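Local coordinates for protein maleylacetate reductase (Agrobacterium tumefaciens, PDB 3HL0) that catalyses the NADH-dependent reduction of maleylacetate to 3-oxoadipate, probably in gamma-resorcylate breakdown, and belongs to the iron-containing alcohol dehydrogenase family, at residues H213-G216 against A217-A221; F294-A297 against A298-G301. All coordinates share one frame; numbering follows the deposited sequence.

Interaction 1. Residues H213-G216 against A217-A221; sequences HDIG and ARETA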
ATOM      1  N   HIS A 213      -5.520  -6.566  19.190  1.00 16.98           N
ATOM      2  CA  HIS A 213      -4.519  -6.692  20.249  1.00 18.84           C
ATOM      3  C   HIS A 213      -4.605  -8.035  21.007  1.00 18.33           C
ATOM      4  O   HIS A 213      -3.809  -8.244  21.937  1.00 19.37           O
ATOM      5  CB  HIS A 213      -4.846  -5.601  21.287  1.00 19.66           C
ATOM      6  CG  HIS A 213      -6.263  -5.694  21.794  1.00 23.07           C
ATOM      7  ND1 HIS A 213      -7.352  -5.214  21.087  1.00 21.57           N
ATOM      8  CD2 HIS A 213      -6.775  -6.300  22.897  1.00 25.82           C
ATOM      9  CE1 HIS A 213      -8.458  -5.471  21.759  1.00 26.79           C
ATOM     10  NE2 HIS A 213      -8.135  -6.137  22.858  1.00 30.28           N
ATOM     11  N   ASP A 214      -5.561  -8.896  20.662  1.00 18.22           N
ATOM     12  CA  ASP A 214      -5.767 -10.204  21.349  1.00 18.36           C
ATOM     13  C   ASP A 214      -4.651 -11.170  20.910  1.00 17.76           C
ATOM     14  O   ASP A 214      -4.626 -11.621  19.749  1.00 16.78           O
ATOM     15  CB  ASP A 214      -7.141 -10.739  20.964  1.00 18.73           C
ATOM     16  CG  ASP A 214      -7.494 -12.103  21.595  1.00 23.65           C
ATOM     17  OD1 ASP A 214      -6.658 -13.006  21.686  1.00 26.06           O
ATOM     18  OD2 ASP A 214      -8.680 -12.281  21.942  1.00 31.92           O
ATOM     19  N   ILE A 215      -3.727 -11.467  21.821  1.00 17.41           N
ATOM     20  CA  ILE A 215      -2.526 -12.210  21.451  1.00 17.83           C
ATOM     21  C   ILE A 215      -2.910 -13.650  21.137  1.00 16.68           C
ATOM     22  O   ILE A 215      -2.299 -14.240  20.235  1.00 17.59           O
ATOM     23  CB  ILE A 215      -1.385 -12.118  22.515  1.00 18.95           C
ATOM     24  CG1 ILE A 215      -0.080 -12.753  21.991  1.00 19.02           C
ATOM     25  CG2 ILE A 215      -1.860 -12.749  23.807  1.00 20.27           C
ATOM     26  CD1 ILE A 215       0.545 -12.082  20.817  1.00 20.14           C
ATOM     27  N   GLY A 216      -3.913 -14.202  21.820  1.00 16.43           N
ATOM     28  CA  GLY A 216      -4.351 -15.585  21.535  1.00 15.91           C
ATOM     29  C   GLY A 216      -4.867 -15.731  20.119  1.00 15.58           C
ATOM     30  O   GLY A 216      -4.500 -16.670  19.398  1.00 15.07           O
ATOM     31  N   ALA A 217      -5.725 -14.798  19.715  1.00 14.27           N
ATOM     32  CA  ALA A 217      -6.236 -14.838  18.335  1.00 13.97           C
ATOM     33  C   ALA A 217      -5.117 -14.613  17.314  1.00 12.78           C
ATOM     34  O   ALA A 217      -5.106 -15.253  16.244  1.00 12.41           O
ATOM     35  CB  ALA A 217      -7.364 -13.820  18.161  1.00 15.25           C
ATOM     36  N   ARG A 218      -4.200 -13.683  17.596  1.00 11.85           N
ATOM     37  CA  ARG A 218      -3.039 -13.466  16.739  1.00 10.68           C
ATOM     38  C   ARG A 218      -2.169 -14.724  16.619  1.00 12.45           C
ATOM     39  O   ARG A 218      -1.704 -15.044  15.536  1.00 11.93           O
ATOM     40  CB  ARG A 218      -2.195 -12.253  17.172  1.00 11.89           C
ATOM     41  CG  ARG A 218      -2.903 -10.890  16.934  1.00 12.36           C
ATOM     42  CD  ARG A 218      -3.111 -10.579  15.451  1.00 10.72           C
ATOM     43  NE  ARG A 218      -3.484  -9.162  15.337  1.00 11.10           N
ATOM     44  CZ  ARG A 218      -3.602  -8.501  14.196  1.00 12.04           C
ATOM     45  NH1 ARG A 218      -3.450  -9.120  13.019  1.00 11.99           N
ATOM     46  NH2 ARG A 218      -3.867  -7.195  14.251  1.00 12.82           N
ATOM     47  N   GLU A 219      -1.967 -15.431  17.732  1.00 12.57           N
ATOM     48  CA  GLU A 219      -1.175 -16.655  17.665  1.00 13.35           C
ATOM     49  C   GLU A 219      -1.834 -17.666  16.736  1.00 12.15           C
ATOM     50  O   GLU A 219      -1.137 -18.296  15.899  1.00 12.17           O
ATOM     51  CB  GLU A 219      -1.000 -17.235  19.090  1.00 13.67           C
ATOM     52  CG  GLU A 219      -0.044 -16.392  19.925  1.00 19.46           C
ATOM     53  CD  GLU A 219       0.106 -16.963  21.326  1.00 26.35           C
ATOM     54  OE1 GLU A 219      -0.832 -17.636  21.797  1.00 32.77           O
ATOM     55  OE2 GLU A 219       1.163 -16.753  21.938  1.00 31.53           O
ATOM     56  N   THR A 220      -3.138 -17.817  16.882  1.00 11.80           N
ATOM     57  CA  THR A 220      -3.880 -18.805  16.126  1.00 11.69           C
ATOM     58  C   THR A 220      -3.806 -18.425  14.643  1.00 11.25           C
ATOM     59  O   THR A 220      -3.577 -19.289  13.788  1.00 11.31           O
ATOM     60  CB  THR A 220      -5.325 -18.891  16.625  1.00 12.74           C
ATOM     61  OG1 THR A 220      -5.266 -19.354  17.999  1.00 15.54           O
ATOM     62  CG2 THR A 220      -6.115 -19.889  15.823  1.00 11.15           C
ATOM     63  N   ALA A 221      -3.998 -17.142  14.336  1.00 10.40           N
ATOM     64  CA  ALA A 221      -3.941 -16.780  12.900  1.00 10.15           C
ATOM     65  C   ALA A 221      -2.540 -16.978  12.306  1.00 10.03           C
ATOM     66  O   ALA A 221      -2.394 -17.368  11.155  1.00 11.11           O
ATOM     67  CB  ALA A 221      -4.361 -15.335  12.703  1.00  9.98           C
TER
HETATM   68  O   HOH W   1      -3.627 -19.140  21.590  1.00 42.58           O
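The carboxylate of Asp214 receives the backbone N-H of Ala217 from above its plane, the nitrogen standing 50° out of it. Ala217 N is 2.8 Å from Asp214 OD1, and the N-H...O angle of 170° is nearly straight. Asp214 is thus the N-cap of helix 215-234. Its CG is anti to its own backbone N (chi1 180°), which turns the carboxylate back over the first turn, where a negative charge would be favoured by the helix dipole. Arg218 N donates to Asp214 O at 3.0 Å, and Glu219 N to Ile215 O at 2.8 Å. One turn on, Glu219 lays its CG 3.1 Å from Ile215 O, while a water donates to Glu219 OE1 and, weakly, to Gly216 O. Arg218 CG passes 3.4 Å from Asp214 O, and the bend at chi2 then turns the rest of the chain away. Its guanidinium bonds instead to Pro212 O, Leu161 O, Ser166 OG and Tyr121 OH; the Arg218 side chain is about 7 Å from the bound NAD. Asp214 and Ala217 rest on Val207 of helix 188-210, so the cap begins helix 215-234 against that helix, while Glu219 touches the loop residues Ala19 and Ala155.

Interaction 2. Residues F294-A297 against A298-G301; sequences FDFA and ARLG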
ATOM      1  N   PHE A 294     -17.589 -16.614   0.535  1.00 10.20           N
ATOM      2  CA  PHE A 294     -18.127 -15.266   0.341  1.00 11.36           C
ATOM      3  C   PHE A 294     -18.789 -14.729   1.615  1.00 11.97           C
ATOM      4  O   PHE A 294     -18.539 -13.589   2.029  1.00 11.90           O
ATOM      5  CB  PHE A 294     -19.139 -15.317  -0.835  1.00 10.96           C
ATOM      6  CG  PHE A 294     -19.774 -13.993  -1.162  1.00 12.55           C
ATOM      7  CD1 PHE A 294     -19.260 -13.223  -2.203  1.00 13.71           C
ATOM      8  CD2 PHE A 294     -20.906 -13.555  -0.475  1.00 14.15           C
ATOM      9  CE1 PHE A 294     -19.852 -12.029  -2.562  1.00 13.76           C
ATOM     10  CE2 PHE A 294     -21.505 -12.330  -0.818  1.00 16.07           C
ATOM     11  CZ  PHE A 294     -20.965 -11.585  -1.874  1.00 14.94           C
ATOM     12  N   ASP A 295     -19.599 -15.572   2.262  1.00 13.01           N
ATOM     13  CA  ASP A 295     -20.252 -15.152   3.507  1.00 13.22           C
ATOM     14  C   ASP A 295     -19.220 -14.895   4.602  1.00 13.25           C
ATOM     15  O   ASP A 295     -19.339 -13.929   5.371  1.00 14.91           O
ATOM     16  CB  ASP A 295     -21.260 -16.204   3.982  1.00 12.94           C
ATOM     17  CG  ASP A 295     -22.439 -16.384   3.023  1.00 17.17           C
ATOM     18  OD1 ASP A 295     -22.661 -15.510   2.162  1.00 19.34           O
ATOM     19  OD2 ASP A 295     -23.155 -17.408   3.151  1.00 21.66           O
ATOM     20  N   PHE A 296     -18.185 -15.757   4.663  1.00 11.66           N
ATOM     21  CA  PHE A 296     -17.145 -15.571   5.673  1.00 11.90           C
ATOM     22  C   PHE A 296     -16.380 -14.261   5.443  1.00 12.01           C
ATOM     23  O   PHE A 296     -16.115 -13.515   6.380  1.00 13.22           O
ATOM     24  CB  PHE A 296     -16.194 -16.789   5.655  1.00 11.02           C
ATOM     25  CG  PHE A 296     -15.023 -16.649   6.575  1.00  9.26           C
ATOM     26  CD1 PHE A 296     -15.169 -16.726   7.974  1.00 12.08           C
ATOM     27  CD2 PHE A 296     -13.762 -16.392   6.063  1.00 11.09           C
ATOM     28  CE1 PHE A 296     -14.069 -16.572   8.815  1.00 11.91           C
ATOM     29  CE2 PHE A 296     -12.668 -16.228   6.902  1.00 11.00           C
ATOM     30  CZ  PHE A 296     -12.795 -16.323   8.271  1.00 13.42           C
ATOM     31  N   ALA A 297     -16.035 -13.968   4.189  1.00 10.85           N
ATOM     32  CA  ALA A 297     -15.326 -12.746   3.852  1.00 11.30           C
ATOM     33  C   ALA A 297     -16.163 -11.527   4.247  1.00 12.02           C
ATOM     34  O   ALA A 297     -15.616 -10.524   4.682  1.00 13.29           O
ATOM     35  CB  ALA A 297     -15.008 -12.718   2.330  1.00 11.61           C
ATOM     36  N   ALA A 298     -17.488 -11.649   4.106  1.00 13.13           N
ATOM     37  CA  ALA A 298     -18.366 -10.542   4.465  1.00 14.01           C
ATOM     38  C   ALA A 298     -18.336 -10.337   5.984  1.00 15.26           C
ATOM     39  O   ALA A 298     -18.344  -9.177   6.406  1.00 16.18           O
ATOM     40  CB  ALA A 298     -19.807 -10.793   3.959  1.00 14.67           C
ATOM     41  N   ARG A 299     -18.276 -11.421   6.776  1.00 15.32           N
ATOM     42  CA  ARG A 299     -18.121 -11.296   8.254  1.00 16.40           C
ATOM     43  C   ARG A 299     -16.835 -10.533   8.586  1.00 15.74           C
ATOM     44  O   ARG A 299     -16.739  -9.903   9.639  1.00 17.08           O
ATOM     45  CB  ARG A 299     -18.121 -12.666   8.972  1.00 17.91           C
ATOM     46  CG  ARG A 299     -19.434 -13.485   8.929  1.00 21.82           C
ATOM     47  CD  ARG A 299     -19.206 -14.881   9.579  1.00 22.48           C
ATOM     48  NE  ARG A 299     -18.670 -14.737  10.946  1.00 30.21           N
ATOM     49  CZ  ARG A 299     -17.875 -15.598  11.569  1.00 29.37           C
ATOM     50  NH1 ARG A 299     -17.444 -16.711  10.968  1.00 29.43           N
ATOM     51  NH2 ARG A 299     -17.496 -15.332  12.810  1.00 31.48           N
ATOM     52  N   LEU A 300     -15.817 -10.612   7.735  1.00 14.18           N
ATOM     53  CA  LEU A 300     -14.550  -9.949   8.037  1.00 12.79           C
ATOM     54  C   LEU A 300     -14.511  -8.518   7.528  1.00 12.09           C
ATOM     55  O   LEU A 300     -13.574  -7.771   7.810  1.00 13.23           O
ATOM     56  CB  LEU A 300     -13.364 -10.707   7.400  1.00 13.16           C
ATOM     57  CG  LEU A 300     -13.237 -12.192   7.700  1.00 11.90           C
ATOM     58  CD1 LEU A 300     -11.965 -12.669   7.023  1.00 11.12           C
ATOM     59  CD2 LEU A 300     -13.197 -12.463   9.232  1.00 14.64           C
ATOM     60  N   GLY A 301     -15.513  -8.161   6.724  1.00 13.91           N
ATOM     61  CA  GLY A 301     -15.530  -6.863   6.048  1.00 13.60           C
ATOM     62  C   GLY A 301     -14.510  -6.691   4.925  1.00 14.30           C
ATOM     63  O   GLY A 301     -14.088  -5.581   4.613  1.00 15.46           O
TER
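Phe296 and Leu300, one turn apart on helix 289-300, meet obliquely: Leu300 CG sits over one face of the ring, 4.1 Å above its plane and offset toward the rim, and Leu300 CD1 comes to 3.6 Å from Phe296 CE2. With Phe296 CG anti to its backbone N (chi1 175°), the ring projects out from the helix and lies beside the leucine. Arg299 approaches the same ring differently. Its NH1 lies at the ring edge, in plane, 3.8 Å from Phe296 CD1, and the guanidinium is turned 71° from the ring, so the edge position argues against a cation-pi stack. A bend at chi3 carries the guanidinium back there. The backbone beneath keeps helical bonds from Ala298 N to Phe294 O and from Arg299 N to Asp295 O, 3.1 Å. Leu300 N, by contrast, has two weak bonds, to Phe296 O and Ala297 O, as the helix runs out. Gly301, at positive phi (71°), ends it in a Schellman motif. Phe296 and Leu300 also touch Pro206 of helix 188-210. The chemistry is therefore divided: apolar contact on the buried flank of the helix, the exposed Arg299 at the ring edge, Asp295 salt-bridged to Arg351, and a closing backbone turn at positive phi, which favours glycine.

Overall arrangement
The two contacts are opposite ends of different helices: interaction 1 starts helix 215-234, whereas interaction 2 finishes helix 289-300. Their centres are 19 Å apart and their nearest atoms about 10 Å, so they do not touch, yet both rest on helix 188-210, interaction 1 through Val207 and Val208 and interaction 2 through Leu205 and Pro206. Each is partly buried, but three touching residues of interaction 2 are exposed and none of interaction 1. Polar capping by a carboxylate dominates interaction 1, whose Arg218 side chain comes within about 7 Å of the NAD; interaction 2, away from the NAD and calcium sites, relies on an aromatic-aliphatic pair and a glycine C-terminal turn, and packs on helix 163-180.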